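Local coordinates for protein epsin-3 (Saccharomyces cerevisiae, PDB 3ONK) that helps recruit clathrin to the Golgi network and endosomes for coated-vesicle formation and binds phosphoinositide-containing membranes, seen here as its ENTH domain, at residues A19-P24 and I67-Q72; S50-R55 and Q72-L77; D88-I93 and E125-D130. All coordinates share one frame; numbering follows the deposited sequence.

Overall arrangement
All three contacts belong to the all-helical ENTH domain, and helix 64-80 serves the first two. Interaction 1 docks the loop after helix 11-19 onto that helix; interaction 2, about 9 Å from it between centres, packs helix 42-57 against the same helix close to the middle of the chain, and the two alternate their segments along the sequence and share Gln72. Interaction 3 comes later in the chain and joins segment 88-93, on helix 83-90, to the C-terminal end of helix 113-127 and the start of helix 130-143. Its centre lies about 13 Å from that of interaction 2, which it touches through Phe53 and Thr89, and about 20 Å from interaction 1, across the chain's centre.

Interaction 1: A19-P24 and I67-Q72; sequences ATNNEP and IYKALQ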
loop_
_atom_site.group_PDB
_atom_site.type_symbol
_atom_site.label_atom_id
_atom_site.label_comp_id
_atom_site.label_asym_id
_atom_site.label_seq_id
_atom_site.Cartn_x
_atom_site.Cartn_y
_atom_site.Cartn_z
ATOM N N ALA A 19 -4.582 5.792 7.600
ATOM C CA ALA A 19 -4.775 4.474 6.985
ATOM C C ALA A 19 -3.621 3.507 7.281
ATOM O O ALA A 19 -3.759 2.296 7.098
ATOM C CB ALA A 19 -4.949 4.619 5.492
ATOM N N THR A 20 -2.480 4.042 7.714
ATOM C CA THR A 20 -1.304 3.210 7.978
ATOM C C THR A 20 -0.762 3.376 9.398
ATOM O O THR A 20 0.384 3.020 9.668
ATOM C CB THR A 20 -0.175 3.468 6.946
ATOM O OG1 THR A 20 0.238 4.836 7.002
ATOM C CG2 THR A 20 -0.671 3.177 5.540
ATOM N N ASN A 21 -1.601 3.896 10.301
ATOM C CA ASN A 21 -1.234 4.103 11.703
ATOM C C ASN A 21 -0.993 2.799 12.461
ATOM O O ASN A 21 -1.092 1.705 11.885
ATOM C CB ASN A 21 -2.290 4.953 12.436
ATOM C CG ASN A 21 -3.603 4.225 12.632
ATOM O OD1 ASN A 21 -3.659 2.996 12.663
ATOM N ND2 ASN A 21 -4.677 4.988 12.786
ATOM N N ASN A 22 -0.706 2.924 13.757
ATOM C CA ASN A 22 -0.347 1.772 14.585
ATOM C C ASN A 22 -1.493 1.059 15.321
ATOM O O ASN A 22 -1.245 0.147 16.114
ATOM C CB ASN A 22 0.742 2.157 15.589
ATOM C CG ASN A 22 2.050 1.449 15.325
ATOM O OD1 ASN A 22 3.092 2.093 15.151
ATOM N ND2 ASN A 22 2.008 0.113 15.280
ATOM N N GLU A 23 -2.734 1.476 15.088
ATOM C CA GLU A 23 -3.869 0.741 15.625
ATOM C C GLU A 23 -3.818 -0.674 15.073
ATOM O O GLU A 23 -3.366 -0.886 13.938
ATOM C CB GLU A 23 -5.186 1.400 15.227
ATOM C CG GLU A 23 -5.342 2.826 15.724
ATOM C CD GLU A 23 -6.570 3.499 15.143
ATOM O OE1 GLU A 23 -6.803 3.368 13.920
ATOM O OE2 GLU A 23 -7.309 4.158 15.909
ATOM N N PRO A 24 -4.276 -1.653 15.867
ATOM C CA PRO A 24 -4.268 -3.058 15.446
ATOM C C PRO A 24 -5.205 -3.376 14.291
ATOM O O PRO A 24 -4.972 -4.363 13.614
ATOM C CB PRO A 24 -4.729 -3.797 16.699
ATOM C CG PRO A 24 -4.346 -2.901 17.806
ATOM C CD PRO A 24 -4.590 -1.523 17.296
ATOM N N ILE A 67 3.645 -1.269 7.967
ATOM C CA ILE A 67 4.059 -1.750 6.663
ATOM C C ILE A 67 2.981 -2.631 6.050
ATOM O O ILE A 67 2.667 -2.501 4.866
ATOM C CB ILE A 67 5.380 -2.537 6.758
ATOM C CG1 ILE A 67 6.528 -1.590 7.113
ATOM C CG2 ILE A 67 5.658 -3.287 5.452
ATOM C CD1 ILE A 67 7.862 -2.282 7.207
ATOM N N TYR A 68 2.403 -3.516 6.863
ATOM C CA TYR A 68 1.310 -4.359 6.389
ATOM C C TYR A 68 0.138 -3.502 5.886
ATOM O O TYR A 68 -0.410 -3.746 4.804
ATOM C CB TYR A 68 0.832 -5.332 7.473
ATOM C CG TYR A 68 -0.136 -6.352 6.916
ATOM C CD1 TYR A 68 0.315 -7.366 6.095
ATOM C CD2 TYR A 68 -1.496 -6.286 7.189
ATOM C CE1 TYR A 68 -0.535 -8.296 5.569
ATOM C CE2 TYR A 68 -2.376 -7.223 6.651
ATOM C CZ TYR A 68 -1.875 -8.231 5.843
ATOM O OH TYR A 68 -2.697 -9.188 5.295
ATOM N N LYS A 69 -0.214 -2.478 6.663
ATOM C CA LYS A 69 -1.312 -1.575 6.302
ATOM C C LYS A 69 -1.003 -0.715 5.059
ATOM O O LYS A 69 -1.894 -0.403 4.267
ATOM C CB LYS A 69 -1.691 -0.716 7.508
ATOM C CG LYS A 69 -2.250 -1.558 8.667
ATOM C CD LYS A 69 -2.313 -0.789 9.990
ATOM C CE LYS A 69 -3.648 -0.130 10.200
ATOM N NZ LYS A 69 -3.731 0.557 11.499
ATOM N N ALA A 70 0.266 -0.346 4.887
ATOM C CA ALA A 70 0.714 0.333 3.668
ATOM C C ALA A 70 0.591 -0.561 2.429
ATOM O O ALA A 70 0.289 -0.082 1.321
ATOM C CB ALA A 70 2.139 0.810 3.829
ATOM N N LEU A 71 0.831 -1.860 2.608
ATOM C CA LEU A 71 0.664 -2.820 1.511
ATOM C C LEU A 71 -0.796 -2.959 1.109
ATOM O O LEU A 71 -1.124 -2.886 -0.077
ATOM C CB LEU A 71 1.235 -4.201 1.872
ATOM C CG LEU A 71 2.763 -4.317 2.045
ATOM C CD1 LEU A 71 3.118 -5.745 2.466
ATOM C CD2 LEU A 71 3.507 -3.927 0.769
ATOM N N GLN A 72 -1.659 -3.177 2.102
ATOM C CA GLN A 72 -3.097 -3.229 1.883
ATOM C C GLN A 72 -3.593 -2.004 1.131
ATOM O O GLN A 72 -4.376 -2.129 0.204
ATOM C CB GLN A 72 -3.853 -3.317 3.211
ATOM C CG GLN A 72 -3.771 -4.648 3.915
ATOM C CD GLN A 72 -4.515 -4.638 5.234
ATOM O OE1 GLN A 72 -4.143 -3.914 6.164
ATOM N NE2 GLN A 72 -5.578 -5.445 5.325
HETATM O O HOH W 1 -4.304 0.590 5.063
#
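The loop 19-24 passes over one side of helix 64-80, with the CA atoms of Thr20 and Lys69 5.1 Å apart, and one water joins the two backbones, donating to both Ala19 O and Lys69 O. Lys69 carries most of the contact. Its CB packs against Ala19 O, its CD passes 3.4 Å from Asn21 O, and a bend at chi3 (93°) steers the ammonium into the turn. There NZ donates to Asn21 OD1 at 2.7 Å and to the backbone Asn21 O at 2.9 Å, the latter approached from above the carbonyl plane. A third bond, to Glu23 O, is less sure because that oxygen's position is doubtful, and Trp25 O adds a weak one. Asn21 places its amide with chi1 at 69°, CG between its own N and carbonyl carbon. OD1 then also accepts from Glu23 N at 3.0 Å, closing an Asx turn; the two donors come from opposite faces of the amide plane. On the other branch, ND2 donates to Glu23 OE1 at 2.9 Å, from above the carboxylate plane. Replacing this residue with an alanine would probably cost the lysine one of its acceptors and leave Glu23 N without its Asx-turn partner, freeing the loop to shift. Just before the turn, Thr20 CG2 rests on Ala70 CA at 3.7 Å, while its hydroxyl bonds to Val16 O. The buried Lys69 thus pins the loop between helices 11-19 and 29-38 to helix 64-80 through neutral oxygens; the Glu23 carboxylate, near but not touching, probably favours its charge.

Interaction 2: S50-R55 and Q72-L77; sequences SMIFRR and QLLDYL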
loop_
_atom_site.group_PDB
_atom_site.type_symbol
_atom_site.label_atom_id
_atom_site.label_comp_id
_atom_site.label_asym_id
_atom_site.label_seq_id
_atom_site.Cartn_x
_atom_site.Cartn_y
_atom_site.Cartn_z
ATOM N N SER A 50 4.860 9.559 -1.484
ATOM C CA SER A 50 5.826 9.807 -0.424
ATOM C C SER A 50 5.441 9.065 0.843
ATOM O O SER A 50 6.212 8.261 1.371
ATOM C CB SER A 50 5.867 11.290 -0.103
ATOM O OG SER A 50 5.919 12.047 -1.297
ATOM N N MET A 51 4.233 9.347 1.314
ATOM C CA MET A 51 3.744 8.827 2.577
ATOM C C MET A 51 3.747 7.296 2.629
ATOM O O MET A 51 4.136 6.704 3.641
ATOM C CB MET A 51 2.336 9.362 2.841
ATOM C CG MET A 51 2.253 10.876 3.039
ATOM S SD MET A 51 3.131 11.473 4.499
ATOM C CE MET A 51 2.724 10.210 5.689
ATOM N N ILE A 52 3.313 6.655 1.545
ATOM C CA ILE A 52 3.184 5.201 1.547
ATOM C C ILE A 52 4.530 4.503 1.633
ATOM O O ILE A 52 4.673 3.517 2.347
ATOM C CB ILE A 52 2.440 4.655 0.313
ATOM C CG1 ILE A 52 0.939 4.921 0.421
ATOM C CG2 ILE A 52 2.649 3.142 0.209
ATOM C CD1 ILE A 52 0.098 4.088 -0.561
ATOM N N PHE A 53 5.520 5.010 0.905
ATOM C CA PHE A 53 6.813 4.332 0.865
ATOM C C PHE A 53 7.705 4.697 2.053
ATOM O O PHE A 53 8.585 3.924 2.427
ATOM C CB PHE A 53 7.521 4.563 -0.465
ATOM C CG PHE A 53 6.782 3.995 -1.648
ATOM C CD1 PHE A 53 6.392 2.664 -1.662
ATOM C CD2 PHE A 53 6.491 4.782 -2.746
ATOM C CE1 PHE A 53 5.715 2.124 -2.750
ATOM C CE2 PHE A 53 5.806 4.249 -3.846
ATOM C CZ PHE A 53 5.416 2.921 -3.841
ATOM N N ARG A 54 7.472 5.864 2.652
ATOM C CA ARG A 54 8.166 6.224 3.885
ATOM C C ARG A 54 8.126 5.044 4.825
ATOM O O ARG A 54 9.081 4.764 5.535
ATOM C CB ARG A 54 7.525 7.438 4.556
ATOM C CG ARG A 54 7.753 8.724 3.784
ATOM C CD ARG A 54 7.308 9.960 4.540
ATOM N NE ARG A 54 7.545 11.151 3.732
ATOM C CZ ARG A 54 8.713 11.780 3.657
ATOM N NH1 ARG A 54 9.755 11.338 4.355
ATOM N NH2 ARG A 54 8.839 12.854 2.887
ATOM N N ARG A 55 7.001 4.343 4.808
ATOM C CA ARG A 55 6.799 3.202 5.685
ATOM C C ARG A 55 7.782 2.056 5.395
ATOM O O ARG A 55 8.379 1.496 6.319
ATOM C CB ARG A 55 5.343 2.733 5.598
ATOM C CG ARG A 55 4.488 3.156 6.794
ATOM C CD ARG A 55 4.532 4.671 7.030
ATOM N NE ARG A 55 3.327 5.347 6.542
ATOM C CZ ARG A 55 3.223 6.662 6.344
ATOM N NH1 ARG A 55 4.261 7.468 6.587
ATOM N NH2 ARG A 55 2.078 7.169 5.890
ATOM N N GLN A 72 -1.659 -3.177 2.102
ATOM C CA GLN A 72 -3.097 -3.229 1.883
ATOM C C GLN A 72 -3.593 -2.004 1.131
ATOM O O GLN A 72 -4.376 -2.129 0.204
ATOM C CB GLN A 72 -3.853 -3.317 3.211
ATOM C CG GLN A 72 -3.771 -4.648 3.915
ATOM C CD GLN A 72 -4.515 -4.638 5.234
ATOM O OE1 GLN A 72 -4.143 -3.914 6.164
ATOM N NE2 GLN A 72 -5.578 -5.445 5.325
ATOM N N LEU A 73 -3.167 -0.817 1.557
ATOM C CA LEU A 73 -3.571 0.423 0.883
ATOM C C LEU A 73 -3.118 0.449 -0.574
ATOM O O LEU A 73 -3.867 0.835 -1.470
ATOM C CB LEU A 73 -2.987 1.642 1.603
ATOM C CG LEU A 73 -3.307 3.019 1.016
ATOM C CD1 LEU A 73 -4.811 3.235 0.801
ATOM C CD2 LEU A 73 -2.736 4.122 1.916
ATOM N N LEU A 74 -1.876 0.040 -0.797
ATOM C CA LEU A 74 -1.267 0.105 -2.112
ATOM C C LEU A 74 -1.945 -0.901 -3.039
ATOM O O LEU A 74 -2.111 -0.653 -4.234
ATOM C CB LEU A 74 0.236 -0.161 -1.978
ATOM C CG LEU A 74 1.279 0.310 -2.993
ATOM C CD1 LEU A 74 1.166 1.785 -3.379
ATOM C CD2 LEU A 74 2.674 0.010 -2.431
ATOM N N ASP A 75 -2.372 -2.027 -2.481
ATOM C CA ASP A 75 -3.139 -2.979 -3.266
ATOM C C ASP A 75 -4.451 -2.344 -3.729
ATOM O O ASP A 75 -4.828 -2.409 -4.899
ATOM C CB ASP A 75 -3.442 -4.234 -2.443
ATOM C CG ASP A 75 -4.126 -5.309 -3.265
ATOM O OD1 ASP A 75 -3.467 -5.873 -4.158
ATOM O OD2 ASP A 75 -5.331 -5.564 -3.044
ATOM N N TYR A 76 -5.151 -1.733 -2.791
ATOM C CA TYR A 76 -6.429 -1.115 -3.099
ATOM C C TYR A 76 -6.248 -0.044 -4.177
ATOM O O TYR A 76 -7.065 0.070 -5.082
ATOM C CB TYR A 76 -7.038 -0.513 -1.826
ATOM C CG TYR A 76 -8.452 -0.005 -1.997
ATOM C CD1 TYR A 76 -9.549 -0.832 -1.745
ATOM C CD2 TYR A 76 -8.694 1.300 -2.420
ATOM C CE1 TYR A 76 -10.846 -0.358 -1.897
ATOM C CE2 TYR A 76 -9.983 1.777 -2.584
ATOM C CZ TYR A 76 -11.052 0.948 -2.326
ATOM O OH TYR A 76 -12.332 1.430 -2.494
ATOM N N LEU A 77 -5.162 0.721 -4.086
ATOM C CA LEU A 77 -4.955 1.861 -4.977
ATOM C C LEU A 77 -4.636 1.410 -6.386
ATOM O O LEU A 77 -5.027 2.042 -7.362
ATOM C CB LEU A 77 -3.849 2.774 -4.461
ATOM C CG LEU A 77 -4.137 3.535 -3.165
ATOM C CD1 LEU A 77 -2.929 4.381 -2.777
ATOM C CD2 LEU A 77 -5.389 4.407 -3.287
#
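The ring of Phe53 meets Leu74 obliquely, its CE1 atom 3.7 Å from Leu74 CD2, and the two side chains cross at about a right angle. Within its own helix the same ring meets that of Phe56, their planes at about 65°. Ile52 carries most of the contact. Its CG1 stands beside the backbone N (chi1 -75°), and the near-extended chi2 carries CD1 out toward the other helix, among three leucines: Leu73 CD2, Leu74 CD1 and Leu77 CD1 each lie 3.8 Å from it. Ile52 and Leu77 reach toward each other tip to tip, whereas Leu73 and Leu74 come in at a slant. Ile52 CG2 faces both methyls of Leu74, CD1 and CD2, 4.1 Å from each. The contact is wholly apolar. The segment axes approach to 11.1 Å at 141°, roughly antiparallel, so the helices meet through side-chain ends. Around them, helix 29-38 covers Leu73 and Leu77 through Met32 and Ile35, Phe85 of helix 83-90 touches Leu74 and Leu77, and Leu123 of helix 113-127 packs on Leu74, placing this pair at the centre of the bundle.

Interaction 3: D88-I93 and E125-D130; sequences DTRNSI and ELLSDD
Arg90, on helix 83-90, reaches across to the C-terminal end of helix 113-127 and holds it by a side-on guanidinium grip inside the ENTH helical fold. From CB the chain runs extended: CG passes 4.1 Å from Leu127 CD2, and CD follows on toward Leu127 O. NE then donates to Leu127 O at 2.7 Å, nearly in line with the carbonyl bond, and NH2 donates to the same oxygen at 2.8 Å. Both bonds lie within 2° of the guanidinium plane, so two nitrogens fix the rotation of the group. NH2 also forms a salt bridge to Asp130 OD1 at 2.7 Å, while NH1 adds only a weak bond to that oxygen; the carboxylate is nearly coplanar with the guanidinium, 24° off. The arginine thus bridges the last turn of one helix and the first residue of the next, helix 130-143. Behind it, Leu127 packs against Thr89 and Ile93, with Ile78 and Ile96 also against it; the Thr89 hydroxyl bonds Phe85 O. The Thr89 side chain crosses that of Leu127 at about a right angle, its CG2 3.5 Å from Leu127 CD1. Leu127 CD1 also stands only 3.3 Å from Ile93 CD1, tighter than usual van der Waals contact.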
loop_
_atom_site.group_PDB
_atom_site.type_symbol
_atom_site.label_atom_id
_atom_site.label_comp_id
_atom_site.label_asym_id
_atom_site.label_seq_id
_atom_site.Cartn_x
_atom_site.Cartn_y
_atom_site.Cartn_z
ATOM N N ASP A 88 3.489 5.666 -11.590
ATOM C CA ASP A 88 4.353 6.165 -10.506
ATOM C C ASP A 88 4.920 5.031 -9.658
ATOM O O ASP A 88 6.126 4.948 -9.448
ATOM C CB ASP A 88 3.571 7.099 -9.592
ATOM C CG ASP A 88 3.214 8.413 -10.260
ATOM O OD1 ASP A 88 3.634 8.653 -11.413
ATOM O OD2 ASP A 88 2.520 9.216 -9.612
ATOM N N THR A 89 4.035 4.153 -9.192
ATOM C CA THR A 89 4.412 3.034 -8.330
ATOM C C THR A 89 5.412 2.098 -9.009
ATOM O O THR A 89 6.325 1.588 -8.372
ATOM C CB THR A 89 3.166 2.221 -7.882
ATOM O OG1 THR A 89 2.221 3.084 -7.225
ATOM C CG2 THR A 89 3.574 1.102 -6.932
ATOM N N ARG A 90 5.236 1.859 -10.302
ATOM C CA ARG A 90 6.189 1.017 -11.034
ATOM C C ARG A 90 7.639 1.510 -10.955
ATOM O O ARG A 90 8.571 0.700 -10.977
ATOM C CB ARG A 90 5.732 0.805 -12.482
ATOM C CG ARG A 90 4.694 -0.298 -12.586
ATOM C CD ARG A 90 3.975 -0.312 -13.919
ATOM N NE ARG A 90 3.200 -1.536 -14.081
ATOM C CZ ARG A 90 2.564 -1.871 -15.198
ATOM N NH1 ARG A 90 2.584 -1.059 -16.254
ATOM N NH2 ARG A 90 1.902 -3.013 -15.253
ATOM N N ASN A 91 7.819 2.831 -10.844
ATOM C CA ASN A 91 9.141 3.436 -10.714
ATOM C C ASN A 91 9.817 3.135 -9.368
ATOM O O ASN A 91 10.976 3.489 -9.154
ATOM C CB ASN A 91 9.067 4.957 -10.946
ATOM C CG ASN A 91 8.663 5.315 -12.372
ATOM O OD1 ASN A 91 8.848 4.525 -13.293
ATOM N ND2 ASN A 91 8.112 6.518 -12.559
ATOM N N SER A 92 9.084 2.475 -8.475
ATOM C CA SER A 92 9.563 2.157 -7.134
ATOM C C SER A 92 9.534 0.660 -6.819
ATOM O O SER A 92 9.584 0.292 -5.648
ATOM C CB SER A 92 8.705 2.869 -6.086
ATOM O OG SER A 92 8.790 4.276 -6.187
ATOM N N ILE A 93 9.431 -0.192 -7.843
ATOM C CA ILE A 93 9.382 -1.646 -7.643
ATOM C C ILE A 93 10.587 -2.106 -6.828
ATOM O O ILE A 93 10.480 -2.968 -5.956
ATOM C CB ILE A 93 9.396 -2.427 -8.984
ATOM C CG1 ILE A 93 8.118 -2.183 -9.782
ATOM C CG2 ILE A 93 9.477 -3.920 -8.721
ATOM C CD1 ILE A 93 6.904 -2.927 -9.212
ATOM N N GLU A 125 3.638 -9.167 -8.243
ATOM C CA GLU A 125 3.070 -9.919 -9.345
ATOM C C GLU A 125 2.003 -9.055 -10.014
ATOM O O GLU A 125 1.988 -8.929 -11.235
ATOM C CB GLU A 125 2.470 -11.224 -8.839
ATOM C CG GLU A 125 2.174 -12.225 -9.911
ATOM C CD GLU A 125 1.365 -13.390 -9.384
ATOM O OE1 GLU A 125 0.585 -13.183 -8.427
ATOM O OE2 GLU A 125 1.509 -14.506 -9.926
ATOM N N LEU A 126 1.137 -8.434 -9.206
ATOM C CA LEU A 126 0.083 -7.557 -9.736
ATOM C C LEU A 126 0.660 -6.397 -10.534
ATOM O O LEU A 126 0.354 -6.234 -11.719
ATOM C CB LEU A 126 -0.825 -7.018 -8.621
ATOM C CG LEU A 126 -1.997 -6.116 -9.061
ATOM C CD1 LEU A 126 -2.961 -6.871 -9.984
ATOM C CD2 LEU A 126 -2.750 -5.502 -7.867
ATOM N N LEU A 127 1.517 -5.610 -9.886
ATOM C CA LEU A 127 2.067 -4.394 -10.483
ATOM C C LEU A 127 2.722 -4.618 -11.833
ATOM O O LEU A 127 2.654 -3.754 -12.697
ATOM C CB LEU A 127 3.119 -3.771 -9.569
ATOM C CG LEU A 127 2.740 -2.605 -8.668
ATOM C CD1 LEU A 127 3.951 -2.275 -7.843
ATOM C CD2 LEU A 127 2.264 -1.377 -9.442
ATOM N N SER A 128 3.387 -5.761 -11.996
ATOM C CA SER A 128 4.203 -6.003 -13.184
ATOM C C SER A 128 3.463 -6.749 -14.298
ATOM O O SER A 128 4.070 -7.188 -15.264
ATOM C CB SER A 128 5.477 -6.757 -12.802
ATOM O OG SER A 128 5.189 -8.104 -12.472
ATOM N N ASP A 129 2.147 -6.857 -14.181
ATOM C CA ASP A 129 1.365 -7.611 -15.158
ATOM C C ASP A 129 0.130 -6.842 -15.631
ATOM O O ASP A 129 -0.878 -6.780 -14.924
ATOM C CB ASP A 129 0.952 -8.962 -14.563
ATOM C CG ASP A 129 0.238 -9.835 -15.571
ATOM O OD1 ASP A 129 0.040 -9.366 -16.710
ATOM O OD2 ASP A 129 -0.105 -10.986 -15.236
ATOM N N ASP A 130 0.208 -6.252 -16.824
ATOM C CA ASP A 130 -0.924 -5.496 -17.364
ATOM C C ASP A 130 -2.216 -6.334 -17.424
ATOM O O ASP A 130 -3.312 -5.808 -17.264
ATOM C CB ASP A 130 -0.593 -4.925 -18.750
ATOM C CG ASP A 130 0.277 -3.650 -18.689
ATOM O OD1 ASP A 130 0.558 -3.120 -17.594
ATOM O OD2 ASP A 130 0.683 -3.173 -19.762
#